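Local coordinates for uncharacterized protein (Leishmania major, PDB 2B4W), which is of unknown function but belongs to the DUF1861 family of the beta-fructosidase clan, consistent with a five-bladed beta-propeller related to sugar-processing enzymes, at residues Gln221-Asp232 with Lys256-Gly268. Numbering follows the deposited sequence.
Sequences QSVYVNYAFVLD and KVPLLADCVFASG
Tyr-224 lies against Cys-263 where the two backbones make a single parallel bridge. Its backbone N donates to Asp-262 O (3.1 Å), and its carbonyl O takes the N-H of Val-264 (2.8 Å). With CG anti to its carbonyl carbon (chi1 -78°), the tyrosine ring lies obliquely beside Cys-263 SG, which sits 4.2 Å from the ring centroid and touches CB and CG. Further along, Tyr-224 CD2 meets the edge of the Phe-265 ring, while the phenol OH is held by Trp-189.

Asp-262 turns its carboxylate alongside Val-223, its OD2 3.9 Å from CG2 of that valine and salt-bridged to Lys-5; a water joins its OD1 to Tyr-224 O. Chi1 of -76° sets CG1 of Val-264 anti to its carbonyl carbon, which leaves CG2 between the backbone N and the carbonyl carbon, where this methyl packs across the amide of Asn-226, 3.4 Å from ND2. The same ND2 donates to a second water, which also lies 2.5 Å from Val-264 O, and to Ser-281 OG, whereas OD1 is taken by Tyr-250. Near the other end, Ser-222 N bonds to Leu-259 O.

Beyond Asn-226 the strands diverge: 223-231 runs between 203-211 and 238-245, whereas 264-271 pairs with 277-283 in another sheet, so the contact joins neighbouring sheets, probably adjacent blades of a beta-propeller as in the beta-fructosidase clan, with Ala-266 touching Ile-206 of strand 203-211.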
# COMPACT_ATOMS: atom_id res chain seq x y z
N GLN A 221 1.36 -21.91 6.96
CA GLN A 221 0.93 -20.52 6.96
C GLN A 221 1.93 -19.57 6.33
O GLN A 221 3.12 -19.48 6.65
CB GLN A 221 0.64 -20.06 8.40
CG GLN A 221 -0.44 -19.00 8.49
CD GLN A 221 -1.83 -19.59 8.67
OE1 GLN A 221 -2.31 -20.30 7.79
NE2 GLN A 221 -2.45 -19.30 9.81
N SER A 222 1.44 -18.77 5.38
CA SER A 222 2.26 -17.63 4.96
C SER A 222 1.77 -16.41 5.74
O SER A 222 0.67 -15.93 5.50
CB SER A 222 2.21 -17.40 3.45
OG SER A 222 3.40 -17.90 2.84
N VAL A 223 2.62 -15.99 6.68
CA VAL A 223 2.34 -14.93 7.62
C VAL A 223 2.65 -13.56 7.01
O VAL A 223 3.82 -13.38 6.64
CB VAL A 223 3.16 -15.04 8.91
CG1 VAL A 223 2.95 -13.78 9.75
CG2 VAL A 223 2.82 -16.27 9.72
N TYR A 224 1.65 -12.70 6.93
CA TYR A 224 1.81 -11.32 6.48
C TYR A 224 1.31 -10.39 7.59
O TYR A 224 0.14 -10.44 7.99
CB TYR A 224 1.09 -11.03 5.16
CG TYR A 224 1.72 -11.51 3.88
CD1 TYR A 224 2.06 -12.85 3.69
CD2 TYR A 224 1.98 -10.63 2.83
CE1 TYR A 224 2.64 -13.28 2.50
CE2 TYR A 224 2.55 -11.05 1.65
CZ TYR A 224 2.88 -12.39 1.49
OH TYR A 224 3.46 -12.82 0.31
N VAL A 225 2.20 -9.54 8.11
CA VAL A 225 1.75 -8.56 9.08
C VAL A 225 1.95 -7.14 8.56
O VAL A 225 2.70 -6.85 7.65
CB VAL A 225 2.45 -8.67 10.45
CG1 VAL A 225 2.61 -10.13 10.84
CG2 VAL A 225 3.78 -7.95 10.41
N ASN A 226 1.22 -6.21 9.18
CA ASN A 226 1.35 -4.82 8.77
C ASN A 226 2.60 -4.27 9.45
O ASN A 226 2.76 -4.50 10.66
CB ASN A 226 0.15 -4.00 9.17
CG ASN A 226 -1.19 -4.40 8.62
OD1 ASN A 226 -2.18 -4.41 9.37
ND2 ASN A 226 -1.31 -4.69 7.34
N TYR A 227 3.45 -3.60 8.70
CA TYR A 227 4.77 -3.19 9.15
C TYR A 227 5.09 -1.73 8.91
O TYR A 227 4.72 -1.15 7.89
CB TYR A 227 5.79 -4.08 8.42
CG TYR A 227 7.13 -4.26 9.07
CD1 TYR A 227 7.29 -5.05 10.21
CD2 TYR A 227 8.25 -3.64 8.54
CE1 TYR A 227 8.54 -5.19 10.77
CE2 TYR A 227 9.49 -3.78 9.10
CZ TYR A 227 9.62 -4.57 10.23
OH TYR A 227 10.87 -4.71 10.79
N ALA A 228 5.78 -1.08 9.85
CA ALA A 228 6.21 0.30 9.64
C ALA A 228 7.69 0.43 9.95
O ALA A 228 8.20 -0.30 10.79
CB ALA A 228 5.43 1.29 10.50
N PHE A 229 8.36 1.36 9.29
CA PHE A 229 9.71 1.78 9.61
C PHE A 229 9.94 3.19 9.08
O PHE A 229 9.15 3.72 8.28
CB PHE A 229 10.76 0.83 9.03
CG PHE A 229 10.66 0.68 7.53
CD1 PHE A 229 9.81 -0.29 7.00
CD2 PHE A 229 11.36 1.49 6.66
CE1 PHE A 229 9.70 -0.42 5.63
CE2 PHE A 229 11.24 1.38 5.29
CZ PHE A 229 10.40 0.40 4.79
N VAL A 230 11.04 3.77 9.53
CA VAL A 230 11.41 5.10 9.03
C VAL A 230 12.78 4.96 8.36
O VAL A 230 13.65 4.28 8.88
CB VAL A 230 11.43 6.16 10.12
CG1 VAL A 230 11.91 7.51 9.61
CG2 VAL A 230 10.03 6.32 10.71
N LEU A 231 12.86 5.62 7.22
CA LEU A 231 14.03 5.64 6.38
C LEU A 231 14.65 7.02 6.36
O LEU A 231 13.95 8.00 6.15
CB LEU A 231 13.68 5.27 4.93
CG LEU A 231 14.79 5.69 3.94
CD1 LEU A 231 15.95 4.73 4.08
CD2 LEU A 231 14.28 5.75 2.51
N ASP A 232 15.96 7.05 6.55
CA ASP A 232 16.67 8.29 6.23
C ASP A 232 17.19 8.18 4.80
O ASP A 232 18.06 7.35 4.54
CB ASP A 232 17.79 8.56 7.22
CG ASP A 232 18.38 9.95 7.05
OD1 ASP A 232 18.86 10.24 5.93
OD2 ASP A 232 18.35 10.72 8.03
N LYS A 256 -8.80 -16.02 1.58
CA LYS A 256 -9.00 -16.57 0.25
C LYS A 256 -8.83 -18.09 0.36
O LYS A 256 -9.63 -18.88 -0.13
CB LYS A 256 -8.02 -16.01 -0.78
CG LYS A 256 -8.43 -16.25 -2.22
CD LYS A 256 -7.54 -15.49 -3.18
CE LYS A 256 -8.03 -15.58 -4.62
NZ LYS A 256 -9.26 -14.81 -4.89
N VAL A 257 -7.75 -18.45 1.04
CA VAL A 257 -7.44 -19.83 1.37
C VAL A 257 -6.89 -19.89 2.79
O VAL A 257 -6.32 -18.91 3.28
CB VAL A 257 -6.42 -20.43 0.40
CG1 VAL A 257 -7.04 -20.51 -0.99
CG2 VAL A 257 -5.14 -19.62 0.41
N PRO A 258 -7.09 -21.04 3.41
CA PRO A 258 -6.68 -21.29 4.79
C PRO A 258 -5.24 -20.88 5.05
O PRO A 258 -4.84 -20.45 6.13
CB PRO A 258 -6.80 -22.81 4.93
CG PRO A 258 -7.19 -23.35 3.60
CD PRO A 258 -7.78 -22.21 2.82
N LEU A 259 -4.41 -21.04 4.03
CA LEU A 259 -3.00 -20.72 4.14
C LEU A 259 -2.73 -19.26 4.50
O LEU A 259 -1.65 -18.90 4.97
CB LEU A 259 -2.37 -21.06 2.79
CG LEU A 259 -0.89 -20.91 2.57
CD1 LEU A 259 -0.43 -21.95 1.55
CD2 LEU A 259 -0.48 -19.52 2.10
N LEU A 260 -3.72 -18.41 4.24
CA LEU A 260 -3.54 -16.98 4.42
C LEU A 260 -4.37 -16.50 5.60
O LEU A 260 -4.82 -15.36 5.60
CB LEU A 260 -3.93 -16.25 3.14
CG LEU A 260 -2.96 -16.46 1.96
CD1 LEU A 260 -3.55 -15.88 0.69
CD2 LEU A 260 -1.60 -15.86 2.27
N ALA A 261 -4.54 -17.40 6.57
CA ALA A 261 -5.31 -17.13 7.77
C ALA A 261 -4.57 -16.21 8.73
O ALA A 261 -5.15 -15.69 9.69
CB ALA A 261 -5.69 -18.44 8.47
N ASP A 262 -3.29 -15.99 8.47
CA ASP A 262 -2.52 -15.04 9.24
C ASP A 262 -1.84 -13.99 8.36
O ASP A 262 -0.72 -13.60 8.67
CB ASP A 262 -1.47 -15.77 10.09
CG ASP A 262 -1.08 -14.93 11.29
OD1 ASP A 262 -1.65 -13.83 11.48
OD2 ASP A 262 -0.18 -15.38 12.04
N CYS A 263 -2.54 -13.58 7.31
CA CYS A 263 -2.10 -12.62 6.32
C CYS A 263 -2.84 -11.29 6.29
O CYS A 263 -4.05 -11.30 6.12
CB CYS A 263 -2.25 -13.24 4.91
SG CYS A 263 -1.86 -12.12 3.54
N VAL A 264 -2.16 -10.14 6.43
CA VAL A 264 -2.73 -8.84 6.12
C VAL A 264 -1.73 -8.04 5.27
O VAL A 264 -0.54 -8.06 5.53
CB VAL A 264 -3.10 -7.95 7.31
CG1 VAL A 264 -4.39 -8.42 7.97
CG2 VAL A 264 -1.93 -7.91 8.27
N PHE A 265 -2.23 -7.35 4.26
CA PHE A 265 -1.33 -6.69 3.31
C PHE A 265 -1.68 -5.21 3.24
O PHE A 265 -2.75 -4.90 2.70
CB PHE A 265 -1.54 -7.42 1.99
CG PHE A 265 -0.79 -6.92 0.79
CD1 PHE A 265 -1.30 -5.87 0.03
CD2 PHE A 265 0.42 -7.49 0.42
CE1 PHE A 265 -0.61 -5.41 -1.07
CE2 PHE A 265 1.11 -7.03 -0.69
CZ PHE A 265 0.60 -5.99 -1.44
N ALA A 266 -0.80 -4.41 3.80
CA ALA A 266 -1.00 -2.99 4.06
C ALA A 266 -1.44 -2.20 2.85
O ALA A 266 -0.94 -2.36 1.73
CB ALA A 266 0.30 -2.38 4.61
N SER A 267 -2.41 -1.32 3.06
CA SER A 267 -2.85 -0.40 2.02
C SER A 267 -2.24 0.99 2.23
O SER A 267 -1.56 1.53 1.36
CB SER A 267 -4.37 -0.32 1.98
OG SER A 267 -4.93 -1.60 1.76
N GLY A 268 -2.46 1.54 3.42
CA GLY A 268 -1.78 2.75 3.88
C GLY A 268 -2.44 3.33 5.11
O GLY A 268 -3.45 2.83 5.63
O HOH W 1 -1.18 -11.20 10.06
O HOH W 2 0.79 -5.98 5.88